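Local coordinates for protein cytochrome P450 (Zobellia galactanivorans, PDB 6G5O) that binds a haem (protoporphyrin IX containing iron) within the largely helical fold of the cytochrome P450 family, at residues A[4-10]-A[369-373]; A[191-196]-A[210-214]; A[252-256]-A[313-317]. One frame throughout, in Å; residues are numbered along the deposited sequence.

Contact 1 of 3, residues A[4-10]-A[369-373]; sequences SELPDPF and FQRKV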
ATOM      1  N   SER A   4       0.553  -4.150  19.461  1.00 51.72           N
ATOM      2  CA  SER A   4       0.432  -4.399  18.005  1.00 49.93           C
ATOM      3  C   SER A   4      -0.994  -4.507  17.504  1.00 45.16           C
ATOM      4  O   SER A   4      -1.202  -4.805  16.343  1.00 55.39           O
ATOM      5  CB  SER A   4       1.205  -5.670  17.568  1.00 46.33           C
ATOM      6  OG  SER A   4       0.672  -6.856  18.117  1.00 46.78           O
ATOM      7  N   GLU A   5      -1.971  -4.257  18.359  1.00 42.57           N
ATOM      8  CA  GLU A   5      -3.360  -4.310  17.939  1.00 44.88           C
ATOM      9  C   GLU A   5      -3.730  -3.099  17.088  1.00 41.71           C
ATOM     10  O   GLU A   5      -3.352  -2.006  17.455  1.00 39.70           O
ATOM     11  CB  GLU A   5      -4.262  -4.359  19.174  1.00 46.00           C
ATOM     12  CG  GLU A   5      -5.775  -4.383  18.883  1.00 50.27           C
ATOM     13  CD  GLU A   5      -6.630  -4.912  20.051  1.00 62.24           C
ATOM     14  OE1 GLU A   5      -6.045  -5.375  21.080  1.00 62.14           O
ATOM     15  OE2 GLU A   5      -7.896  -4.864  19.927  1.00 65.89           O
ATOM     16  N   LEU A   6      -4.492  -3.305  16.009  1.00 40.21           N
ATOM     17  CA  LEU A   6      -5.180  -2.222  15.297  1.00 42.69           C
ATOM     18  C   LEU A   6      -6.676  -2.405  15.480  1.00 45.14           C
ATOM     19  O   LEU A   6      -7.285  -3.257  14.828  1.00 43.30           O
ATOM     20  CB  LEU A   6      -4.846  -2.195  13.798  1.00 43.12           C
ATOM     21  CG  LEU A   6      -3.543  -1.484  13.399  1.00 45.18           C
ATOM     22  CD1 LEU A   6      -2.371  -2.199  14.030  1.00 46.65           C
ATOM     23  CD2 LEU A   6      -3.377  -1.392  11.881  1.00 45.28           C
ATOM     24  N   PRO A   7      -7.279  -1.625  16.390  1.00 47.54           N
ATOM     25  CA  PRO A   7      -8.707  -1.697  16.618  1.00 47.36           C
ATOM     26  C   PRO A   7      -9.472  -1.304  15.379  1.00 46.73           C
ATOM     27  O   PRO A   7      -8.934  -0.626  14.515  1.00 46.64           O
ATOM     28  CB  PRO A   7      -8.955  -0.645  17.716  1.00 50.22           C
ATOM     29  CG  PRO A   7      -7.641  -0.429  18.364  1.00 48.37           C
ATOM     30  CD  PRO A   7      -6.632  -0.641  17.272  1.00 47.62           C
ATOM     31  N   ASP A   8     -10.729  -1.720  15.333  1.00 45.23           N
ATOM     32  CA  ASP A   8     -11.635  -1.423  14.253  1.00 45.29           C
ATOM     33  C   ASP A   8     -12.565  -0.296  14.709  1.00 49.83           C
ATOM     34  O   ASP A   8     -13.598  -0.559  15.316  1.00 50.77           O
ATOM     35  CB  ASP A   8     -12.430  -2.700  13.900  1.00 43.06           C
ATOM     36  CG  ASP A   8     -13.490  -2.483  12.813  1.00 38.60           C
ATOM     37  OD1 ASP A   8     -13.359  -1.557  12.013  1.00 35.99           O
ATOM     38  OD2 ASP A   8     -14.459  -3.270  12.750  1.00 38.81           O
ATOM     39  N   PRO A   9     -12.231   0.967  14.375  1.00 55.87           N
ATOM     40  CA  PRO A   9     -13.120   2.073  14.778  1.00 52.74           C
ATOM     41  C   PRO A   9     -14.439   2.137  14.024  1.00 47.62           C
ATOM     42  O   PRO A   9     -15.269   2.964  14.363  1.00 50.80           O
ATOM     43  CB  PRO A   9     -12.312   3.308  14.386  1.00 52.83           C
ATOM     44  CG  PRO A   9     -11.600   2.861  13.154  1.00 55.24           C
ATOM     45  CD  PRO A   9     -11.150   1.451  13.490  1.00 53.76           C
ATOM     46  N   PHE A  10     -14.610   1.327  12.980  1.00 45.38           N
ATOM     47  CA  PHE A  10     -15.792   1.440  12.081  1.00 41.77           C
ATOM     48  C   PHE A  10     -16.967   0.533  12.432  1.00 37.51           C
ATOM     49  O   PHE A  10     -18.004   0.548  11.735  1.00 35.66           O
ATOM     50  CB  PHE A  10     -15.363   1.131  10.632  1.00 43.44           C
ATOM     51  CG  PHE A  10     -14.202   1.947  10.159  1.00 42.48           C
ATOM     52  CD1 PHE A  10     -14.401   3.247   9.713  1.00 43.42           C
ATOM     53  CD2 PHE A  10     -12.915   1.427  10.176  1.00 41.52           C
ATOM     54  CE1 PHE A  10     -13.332   4.016   9.290  1.00 45.04           C
ATOM     55  CE2 PHE A  10     -11.842   2.189   9.753  1.00 43.48           C
ATOM     56  CZ  PHE A  10     -12.052   3.494   9.312  1.00 43.81           C
ATOM     57  N   PHE A 369     -14.073   8.981  13.150  1.00 55.55           N
ATOM     58  CA  PHE A 369     -13.276   7.778  13.332  1.00 52.60           C
ATOM     59  C   PHE A 369     -11.810   8.127  13.463  1.00 52.48           C
ATOM     60  O   PHE A 369     -11.288   9.005  12.778  1.00 54.16           O
ATOM     61  CB  PHE A 369     -13.444   6.820  12.171  1.00 47.86           C
ATOM     62  CG  PHE A 369     -14.877   6.565  11.771  1.00 44.20           C
ATOM     63  CD1 PHE A 369     -15.669   5.688  12.493  1.00 42.93           C
ATOM     64  CD2 PHE A 369     -15.417   7.163  10.642  1.00 42.20           C
ATOM     65  CE1 PHE A 369     -16.984   5.449  12.120  1.00 38.03           C
ATOM     66  CE2 PHE A 369     -16.724   6.900  10.253  1.00 42.61           C
ATOM     67  CZ  PHE A 369     -17.504   6.036  10.993  1.00 37.63           C
ATOM     68  N   GLN A 370     -11.168   7.422  14.377  1.00 55.24           N
ATOM     69  CA  GLN A 370      -9.775   7.613  14.667  1.00 56.76           C
ATOM     70  C   GLN A 370      -9.167   6.224  14.499  1.00 56.65           C
ATOM     71  O   GLN A 370      -9.535   5.288  15.216  1.00 57.24           O
ATOM     72  CB  GLN A 370      -9.600   8.154  16.101  1.00 59.85           C
ATOM     73  CG  GLN A 370     -10.285   9.509  16.360  1.00 61.60           C
ATOM     74  CD  GLN A 370      -9.659  10.667  15.586  1.00 58.65           C
ATOM     75  OE1 GLN A 370      -8.494  11.000  15.810  1.00 62.48           O
ATOM     76  NE2 GLN A 370     -10.425  11.285  14.675  1.00 48.61           N
ATOM     77  N   ARG A 371      -8.259   6.084  13.533  1.00 55.76           N
ATOM     78  CA  ARG A 371      -7.799   4.761  13.088  1.00 46.41           C
ATOM     79  C   ARG A 371      -6.326   4.567  13.220  1.00 41.41           C
ATOM     80  O   ARG A 371      -5.556   5.199  12.521  1.00 44.30           O
ATOM     81  CB  ARG A 371      -8.164   4.517  11.617  1.00 48.21           C
ATOM     82  CG  ARG A 371      -8.081   3.020  11.297  1.00 48.96           C
ATOM     83  CD  ARG A 371      -7.532   2.625   9.955  1.00 45.08           C
ATOM     84  NE  ARG A 371      -7.358   1.168   9.948  1.00 45.55           N
ATOM     85  CZ  ARG A 371      -6.598   0.504   9.092  1.00 42.93           C
ATOM     86  NH1 ARG A 371      -5.932   1.145   8.119  1.00 43.29           N
ATOM     87  NH2 ARG A 371      -6.506  -0.802   9.213  1.00 39.86           N
ATOM     88  N   LYS A 372      -5.915   3.655  14.080  1.00 37.64           N
ATOM     89  CA  LYS A 372      -4.527   3.295  14.130  1.00 38.26           C
ATOM     90  C   LYS A 372      -4.120   2.580  12.842  1.00 43.99           C
ATOM     91  O   LYS A 372      -4.660   1.503  12.528  1.00 46.47           O
ATOM     92  CB  LYS A 372      -4.274   2.394  15.312  1.00 35.43           C
ATOM     93  CG  LYS A 372      -2.826   1.961  15.462  1.00 34.32           C
ATOM     94  CD  LYS A 372      -2.671   1.209  16.792  1.00 34.68           C
ATOM     95  CE  LYS A 372      -1.283   0.617  17.012  1.00 33.93           C
ATOM     96  NZ  LYS A 372      -1.190  -0.239  18.224  1.00 33.36           N
ATOM     97  N   VAL A 373      -3.179   3.184  12.101  1.00 41.72           N
ATOM     98  CA  VAL A 373      -2.638   2.598  10.869  1.00 37.61           C
ATOM     99  C   VAL A 373      -1.271   1.998  11.083  1.00 37.02           C
ATOM    100  O   VAL A 373      -0.822   1.207  10.264  1.00 34.24           O
ATOM    101  CB  VAL A 373      -2.590   3.610   9.687  1.00 46.00           C
ATOM    102  CG1 VAL A 373      -1.501   4.669   9.895  1.00 44.04           C
ATOM    103  CG2 VAL A 373      -2.382   2.881   8.334  1.00 43.38           C
TER
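The side chains of Lys372 and Leu6 cross at about a right angle where the N-terminal stretch 4-10 lies along the start of strand 369-384. The lysine is fully extended, with CG anti to the backbone nitrogen (chi1 -180°), and this straight reach takes NZ to Glu5 O at 2.9 Å. The carbonyl meets it at a C=O...N angle of 150°, the donor tilted somewhat from the carbonyl plane. Lys3 O accepts from the same ammonium, so two backbone carbonyls hold it. Leu6 lays its CD2 methyl against Lys372 O, 3.2 Å away, and its CG beside the lysine CG.

Further along, the contact turns aromatic. Phe10 sets CD1 over the centre of one face of the Phe369 ring; the planes stand at 42° with centroids 5.0 Å apart, an oblique pair. Pro9 O reaches the edge of the Phe369 ring at CD1 (3.3 Å), while Pro9 CG packs 4.0 Å from Arg371 CG and also sits over a face of the Phe10 ring. In the P450 fold this ties the chain's beginning to the C-terminal antiparallel sheet, where strand 351-366 pairs with 369-384.

Behind these contacts, Asp8 OD1 accepts from Phe10 N (3.3 Å), a capping bond met from above the carboxylate plane just before helix 11-16. Further out, Arg14 holds Asp8 OD2 in a salt bridge. The buried guanidinium of Arg371 donates to Thr268 OG1 and to the carbonyls of Phe264 and Ser265, which hold the head of a side chain whose stem backs Pro9.

Contact 2 of 3, residues A[191-196]-A[210-214]; sequences MYSVLL and VKGVM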
ATOM      1  N   MET A 191      13.022   1.892 -15.283  1.00 27.45           N
ATOM      2  CA  MET A 191      11.602   1.977 -15.569  1.00 28.94           C
ATOM      3  C   MET A 191      11.227   3.214 -16.438  1.00 29.07           C
ATOM      4  O   MET A 191      10.348   3.136 -17.307  1.00 26.75           O
ATOM      5  CB  MET A 191      10.807   1.994 -14.260  1.00 29.18           C
ATOM      6  CG  MET A 191       9.310   1.742 -14.373  1.00 28.64           C
ATOM      7  SD  MET A 191       8.527   1.829 -12.739  1.00 29.88           S
ATOM      8  CE  MET A 191       6.790   1.651 -13.173  1.00 29.51           C
ATOM      9  N   TYR A 192      11.877   4.340 -16.167  1.00 30.74           N
ATOM     10  CA  TYR A 192      11.694   5.583 -16.932  1.00 29.99           C
ATOM     11  C   TYR A 192      11.913   5.350 -18.425  1.00 30.63           C
ATOM     12  O   TYR A 192      11.078   5.711 -19.268  1.00 27.28           O
ATOM     13  CB  TYR A 192      12.682   6.623 -16.473  1.00 29.86           C
ATOM     14  CG  TYR A 192      12.605   6.952 -14.991  1.00 29.07           C
ATOM     15  CD1 TYR A 192      11.659   7.844 -14.509  1.00 25.77           C
ATOM     16  CD2 TYR A 192      13.521   6.398 -14.092  1.00 28.22           C
ATOM     17  CE1 TYR A 192      11.592   8.149 -13.185  1.00 26.88           C
ATOM     18  CE2 TYR A 192      13.475   6.691 -12.737  1.00 26.75           C
ATOM     19  CZ  TYR A 192      12.514   7.554 -12.292  1.00 26.74           C
ATOM     20  OH  TYR A 192      12.477   7.884 -10.967  1.00 27.74           O
ATOM     21  N   SER A 193      13.024   4.699 -18.731  1.00 30.97           N
ATOM     22  CA  SER A 193      13.418   4.430 -20.113  1.00 31.84           C
ATOM     23  C   SER A 193      12.482   3.487 -20.803  1.00 31.79           C
ATOM     24  O   SER A 193      12.090   3.730 -21.937  1.00 33.39           O
ATOM     25  CB  SER A 193      14.833   3.854 -20.154  1.00 32.97           C
ATOM     26  OG  SER A 193      15.733   4.860 -19.750  1.00 34.81           O
ATOM     27  N   VAL A 194      12.120   2.412 -20.110  1.00 28.88           N
ATOM     28  CA  VAL A 194      11.139   1.484 -20.613  1.00 28.20           C
ATOM     29  C   VAL A 194       9.779   2.145 -20.891  1.00 27.04           C
ATOM     30  O   VAL A 194       9.140   1.809 -21.855  1.00 24.59           O
ATOM     31  CB  VAL A 194      10.905   0.313 -19.638  1.00 27.88           C
ATOM     32  CG1 VAL A 194       9.776  -0.582 -20.137  1.00 28.93           C
ATOM     33  CG2 VAL A 194      12.185  -0.517 -19.498  1.00 28.74           C
ATOM     34  N   LEU A 195       9.308   2.999 -19.994  1.00 25.27           N
ATOM     35  CA  LEU A 195       8.026   3.649 -20.186  1.00 27.15           C
ATOM     36  C   LEU A 195       8.057   4.594 -21.407  1.00 29.43           C
ATOM     37  O   LEU A 195       7.141   4.531 -22.229  1.00 28.99           O
ATOM     38  CB  LEU A 195       7.575   4.383 -18.923  1.00 26.29           C
ATOM     39  CG  LEU A 195       7.172   3.490 -17.733  1.00 25.00           C
ATOM     40  CD1 LEU A 195       6.796   4.356 -16.561  1.00 24.72           C
ATOM     41  CD2 LEU A 195       6.000   2.598 -18.081  1.00 24.49           C
ATOM     42  N   LEU A 196       9.144   5.358 -21.551  1.00 27.99           N
ATOM     43  CA  LEU A 196       9.302   6.283 -22.679  1.00 35.36           C
ATOM     44  C   LEU A 196       9.341   5.584 -24.025  1.00 36.03           C
ATOM     45  O   LEU A 196       8.975   6.169 -25.024  1.00 35.24           O
ATOM     46  CB  LEU A 196      10.561   7.154 -22.521  1.00 33.97           C
ATOM     47  CG  LEU A 196      10.442   8.185 -21.404  1.00 34.84           C
ATOM     48  CD1 LEU A 196      11.821   8.656 -20.961  1.00 36.63           C
ATOM     49  CD2 LEU A 196       9.588   9.352 -21.867  1.00 35.84           C
ATOM     50  N   VAL A 210       4.452   9.437 -18.568  1.00 25.78           N
ATOM     51  CA  VAL A 210       5.454   8.704 -17.799  1.00 27.16           C
ATOM     52  C   VAL A 210       5.459   9.249 -16.391  1.00 27.54           C
ATOM     53  O   VAL A 210       5.530   8.488 -15.443  1.00 29.63           O
ATOM     54  CB  VAL A 210       6.848   8.777 -18.482  1.00 26.53           C
ATOM     55  CG1 VAL A 210       7.971   8.167 -17.617  1.00 27.28           C
ATOM     56  CG2 VAL A 210       6.780   8.035 -19.798  1.00 26.84           C
ATOM     57  N   LYS A 211       5.309  10.562 -16.250  1.00 29.19           N
ATOM     58  CA  LYS A 211       5.323  11.177 -14.942  1.00 29.87           C
ATOM     59  C   LYS A 211       4.116  10.711 -14.121  1.00 30.02           C
ATOM     60  O   LYS A 211       4.212  10.473 -12.911  1.00 26.75           O
ATOM     61  CB  LYS A 211       5.321  12.697 -15.093  1.00 31.64           C
ATOM     62  CG  LYS A 211       5.332  13.475 -13.790  1.00 33.07           C
ATOM     63  CD  LYS A 211       5.277  14.972 -14.052  1.00 38.47           C
ATOM     64  CE  LYS A 211       5.173  15.768 -12.748  1.00 42.57           C
ATOM     65  NZ  LYS A 211       5.447  17.215 -12.943  1.00 46.82           N
ATOM     66  N   GLY A 212       2.973  10.600 -14.804  1.00 29.58           N
ATOM     67  CA  GLY A 212       1.749  10.030 -14.245  1.00 29.28           C
ATOM     68  C   GLY A 212       1.909   8.624 -13.629  1.00 28.26           C
ATOM     69  O   GLY A 212       1.379   8.354 -12.546  1.00 25.75           O
ATOM     70  N   VAL A 213       2.659   7.763 -14.301  1.00 25.92           N
ATOM     71  CA  VAL A 213       2.932   6.445 -13.794  1.00 26.53           C
ATOM     72  C   VAL A 213       3.946   6.487 -12.653  1.00 26.16           C
ATOM     73  O   VAL A 213       3.816   5.764 -11.664  1.00 22.18           O
ATOM     74  CB  VAL A 213       3.511   5.534 -14.902  1.00 27.18           C
ATOM     75  CG1 VAL A 213       3.811   4.131 -14.340  1.00 25.68           C
ATOM     76  CG2 VAL A 213       2.536   5.468 -16.084  1.00 26.44           C
ATOM     77  N   MET A 214       4.976   7.312 -12.826  1.00 26.43           N
ATOM     78  CA  MET A 214       6.106   7.313 -11.894  1.00 26.77           C
ATOM     79  C   MET A 214       5.825   7.979 -10.552  1.00 26.35           C
ATOM     80  O   MET A 214       6.213   7.438  -9.491  1.00 24.61           O
ATOM     81  CB  MET A 214       7.349   7.886 -12.551  1.00 26.52           C
ATOM     82  CG  MET A 214       7.935   7.047 -13.664  1.00 27.84           C
ATOM     83  SD  MET A 214       8.211   5.310 -13.239  1.00 29.70           S
ATOM     84  CE  MET A 214       9.356   5.547 -11.847  1.00 31.35           C
TER
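Leu195 is the bump that enters the hollow on the facing helix: its CB rests on both methyls of Val210, CG2 being 3.8 Å off, and its CD1 drops between Val210, Val213 and Met214, which bound that hollow. Leu195 and Val213 meet tip to tip, CD1 to CG1 at 3.7 Å, and the same CD1 methyl lies equally close to Met214 SD. One step on, Leu196 crosses Val210 at about a right angle, and its CD2 touches the CG2 methyl that Leu195 CB also presses, so that branch of Val210 sits in a notch between two leucines.

At the other end the two methionines slide past each other in opposite directions. Met191 is stretched out, with CG anti to its own nitrogen (chi1 -166°), and brings its SD to 3.5 Å from Met214 SD and its CE to Val213 CG1. Met214 does the reverse: bent at both chi2 and chi3, it curls back and sets its CE methyl over one face of the Tyr192 ring, 4.0 Å from the centroid, in a CH-pi contact. Its sulfur stands obliquely to that ring at 4.8 Å from the Tyr192 centroid, a Met-aromatic contact. The hook of Met214 is thus held between ring, thioether and leucine methyl.

Trp90 and Phe91 of helix 79-92 back Met191, while Gln179 and Ala183 of helix 169-185 touch Tyr192. The axes of the two short helical segments come within 10.3 Å, their N-to-C directions 138° apart, with two very short strands, 199-200 and 203-204, between them in the chain. The side chain of Val213 is about 7 Å from the bound haem. This succession fits the H helix of P450s followed by the first part of their long central helix, which runs past the haem.

Contact 3 of 3, residues A[252-256]-A[313-317]; sequences ITGRA and LDRKV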
ATOM      1  N   ILE A 252       2.935 -22.005   5.164  1.00 35.75           N
ATOM      2  CA  ILE A 252       1.855 -21.089   5.475  1.00 33.04           C
ATOM      3  C   ILE A 252       2.173 -19.595   5.197  1.00 30.77           C
ATOM      4  O   ILE A 252       1.339 -18.732   5.465  1.00 28.59           O
ATOM      5  CB  ILE A 252       1.375 -21.209   6.935  1.00 34.41           C
ATOM      6  CG1 ILE A 252       2.369 -20.610   7.910  1.00 32.00           C
ATOM      7  CG2 ILE A 252       0.959 -22.652   7.302  1.00 37.45           C
ATOM      8  CD1 ILE A 252       1.873 -20.645   9.348  1.00 35.32           C
ATOM      9  N   THR A 253       3.357 -19.288   4.703  1.00 29.58           N
ATOM     10  CA  THR A 253       3.808 -17.907   4.657  1.00 32.25           C
ATOM     11  C   THR A 253       2.943 -17.033   3.708  1.00 30.37           C
ATOM     12  O   THR A 253       2.599 -15.894   4.053  1.00 31.16           O
ATOM     13  CB  THR A 253       5.309 -17.812   4.262  1.00 33.93           C
ATOM     14  OG1 THR A 253       6.113 -18.644   5.101  1.00 35.29           O
ATOM     15  CG2 THR A 253       5.807 -16.404   4.439  1.00 37.84           C
ATOM     16  N   GLY A 254       2.580 -17.571   2.541  1.00 29.35           N
ATOM     17  CA  GLY A 254       1.699 -16.879   1.586  1.00 28.57           C
ATOM     18  C   GLY A 254       0.430 -16.403   2.258  1.00 28.60           C
ATOM     19  O   GLY A 254       0.043 -15.222   2.165  1.00 24.02           O
ATOM     20  N   ARG A 255      -0.175 -17.328   3.007  1.00 28.97           N
ATOM     21  CA  ARG A 255      -1.438 -17.085   3.661  1.00 29.01           C
ATOM     22  C   ARG A 255      -1.297 -16.098   4.791  1.00 27.18           C
ATOM     23  O   ARG A 255      -2.188 -15.280   4.997  1.00 28.55           O
ATOM     24  CB  ARG A 255      -2.082 -18.405   4.116  1.00 27.62           C
ATOM     25  CG  ARG A 255      -2.843 -19.084   2.961  1.00 30.82           C
ATOM     26  CD  ARG A 255      -3.319 -20.489   3.354  1.00 32.36           C
ATOM     27  NE  ARG A 255      -2.205 -21.430   3.476  1.00 36.03           N
ATOM     28  CZ  ARG A 255      -2.168 -22.516   4.264  1.00 39.78           C
ATOM     29  NH1 ARG A 255      -3.170 -22.840   5.066  1.00 44.03           N
ATOM     30  NH2 ARG A 255      -1.108 -23.295   4.244  1.00 39.24           N
ATOM     31  N   ALA A 256      -0.196 -16.201   5.531  1.00 24.98           N
ATOM     32  CA  ALA A 256       0.126 -15.230   6.588  1.00 24.74           C
ATOM     33  C   ALA A 256       0.308 -13.837   6.010  1.00 23.55           C
ATOM     34  O   ALA A 256      -0.083 -12.879   6.617  1.00 24.30           O
ATOM     35  CB  ALA A 256       1.393 -15.621   7.312  1.00 23.83           C
ATOM     36  N   LEU A 313      -3.326 -16.936  11.298  1.00 32.93           N
ATOM     37  CA  LEU A 313      -2.090 -16.968  10.545  1.00 34.17           C
ATOM     38  C   LEU A 313      -2.146 -17.782   9.268  1.00 32.10           C
ATOM     39  O   LEU A 313      -1.448 -17.469   8.307  1.00 31.88           O
ATOM     40  CB  LEU A 313      -0.963 -17.497  11.447  1.00 35.22           C
ATOM     41  CG  LEU A 313       0.464 -17.119  11.060  1.00 36.60           C
ATOM     42  CD1 LEU A 313       0.634 -15.605  11.042  1.00 39.32           C
ATOM     43  CD2 LEU A 313       1.451 -17.682  12.059  1.00 36.30           C
ATOM     44  N   ASP A 314      -2.960 -18.820   9.251  1.00 30.93           N
ATOM     45  CA  ASP A 314      -3.024 -19.705   8.084  1.00 33.21           C
ATOM     46  C   ASP A 314      -4.378 -19.628   7.365  1.00 29.93           C
ATOM     47  O   ASP A 314      -4.774 -20.565   6.693  1.00 29.88           O
ATOM     48  CB  ASP A 314      -2.716 -21.155   8.522  1.00 36.25           C
ATOM     49  CG  ASP A 314      -3.688 -21.675   9.650  1.00 42.69           C
ATOM     50  OD1 ASP A 314      -4.666 -20.964  10.025  1.00 41.24           O
ATOM     51  OD2 ASP A 314      -3.456 -22.792  10.187  1.00 43.76           O
ATOM     52  N   ARG A 315      -5.086 -18.517   7.497  1.00 28.96           N
ATOM     53  CA  ARG A 315      -6.442 -18.416   6.950  1.00 28.79           C
ATOM     54  C   ARG A 315      -6.437 -18.781   5.459  1.00 28.83           C
ATOM     55  O   ARG A 315      -5.753 -18.131   4.681  1.00 29.80           O
ATOM     56  CB  ARG A 315      -6.961 -16.970   7.145  1.00 28.38           C
ATOM     57  CG  ARG A 315      -8.417 -16.729   6.800  1.00 28.68           C
ATOM     58  CD  ARG A 315      -8.786 -15.240   6.842  1.00 30.73           C
ATOM     59  NE  ARG A 315      -8.665 -14.641   8.194  1.00 31.59           N
ATOM     60  CZ  ARG A 315      -9.622 -14.627   9.117  1.00 31.26           C
ATOM     61  NH1 ARG A 315     -10.776 -15.207   8.905  1.00 29.63           N
ATOM     62  NH2 ARG A 315      -9.394 -14.048  10.291  1.00 33.66           N
ATOM     63  N   LYS A 316      -7.186 -19.815   5.069  1.00 31.44           N
ATOM     64  CA  LYS A 316      -7.355 -20.200   3.650  1.00 34.33           C
ATOM     65  C   LYS A 316      -8.443 -19.384   2.966  1.00 30.82           C
ATOM     66  O   LYS A 316      -8.319 -19.001   1.779  1.00 27.20           O
ATOM     67  CB  LYS A 316      -7.700 -21.698   3.470  1.00 39.43           C
ATOM     68  CG  LYS A 316      -6.663 -22.637   4.070  1.00 50.56           C
ATOM     69  CD  LYS A 316      -6.955 -24.118   3.868  1.00 56.52           C
ATOM     70  CE  LYS A 316      -6.633 -24.558   2.447  1.00 65.95           C
ATOM     71  NZ  LYS A 316      -6.618 -26.051   2.310  1.00 71.17           N
ATOM     72  N   VAL A 317      -9.526 -19.153   3.682  1.00 25.43           N
ATOM     73  CA  VAL A 317     -10.642 -18.399   3.096  1.00 28.34           C
ATOM     74  C   VAL A 317     -10.478 -16.913   3.415  1.00 27.15           C
ATOM     75  O   VAL A 317     -10.837 -16.479   4.497  1.00 26.87           O
ATOM     76  CB  VAL A 317     -12.032 -18.895   3.595  1.00 26.61           C
ATOM     77  CG1 VAL A 317     -13.152 -18.145   2.887  1.00 27.14           C
ATOM     78  CG2 VAL A 317     -12.184 -20.415   3.334  1.00 29.16           C
TER
HETATM   79  O   HOH W   1      -4.736 -15.702   3.976  1.00 18.54           O
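The loop 313-317 runs against the first turn of helix 253-264 in the opposite chain order, Ala256 beside Leu313 with CA atoms 4.9 Å apart and Arg255 beside Asp314. Ala256 CA comes to 3.2 Å from Leu313 O, and its CB packs on Leu313 CD1. Ile252 completes this apolar end. Its CG1 lies between backbone nitrogen and carbonyl carbon (chi1 73°), which turns CD1 across Leu313 to meet CD2 at 4.0 Å.

Arg255 does the work at the outer end. Its stem passes over the loop backbone, CG 3.5 Å from Arg315 O, and the chain then bends at chi3 to bring NH1 to Asp314 O, a weak hydrogen bond of 3.2 Å with a 133° angle at the proton. Beyond it Lys316 lies alongside, pointing the same way, with CG 3.6 Å from Arg255 NH1. A single water clips the backbones together, donating to Arg255 O and to Arg315 O, 2.7 Å from the latter.

The Arg315 side chain leaves in another direction: NE forms a salt bridge with Glu259, NH1 and NH2 take the carbonyls of Glu306 and Asn307, and the guanidinium lies close to Arg262. This is consistent with the Glu-Arg-Arg triad of P450s, in which the ExxR motif of the K helix meets an arginine of the meander loop. Asp314 pairs with Arg245 of helix 240-248. Between the two segments the link is thus apolar packing round Leu313, one weak hydrogen bond and a bridging water, while the salt bridges of Arg315 with Glu259 and Asp314 with Arg245 probably help set where the loop lies.

Contacts 1 and 2 are both buried but lie on opposite sides of the chain's centre, their own centres about 36 Å apart; contact 3 is partly buried, with Arg255 partly exposed and Lys316 exposed. Each joins different elements: a terminal loop to a strand, two helices close in sequence, and a helix to a long loop. Contact 2 is wholly apolar and sulfur-rich, one of its helices passing near the haem. Contact 1 mixes aromatic packing with a lysine held by backbone carbonyls, and contact 3 adds to its apolar packing a weak hydrogen bond and a bridging water. The segments of contacts 2 and 3 all fall between those that contact 1 brings together from near the two chain ends.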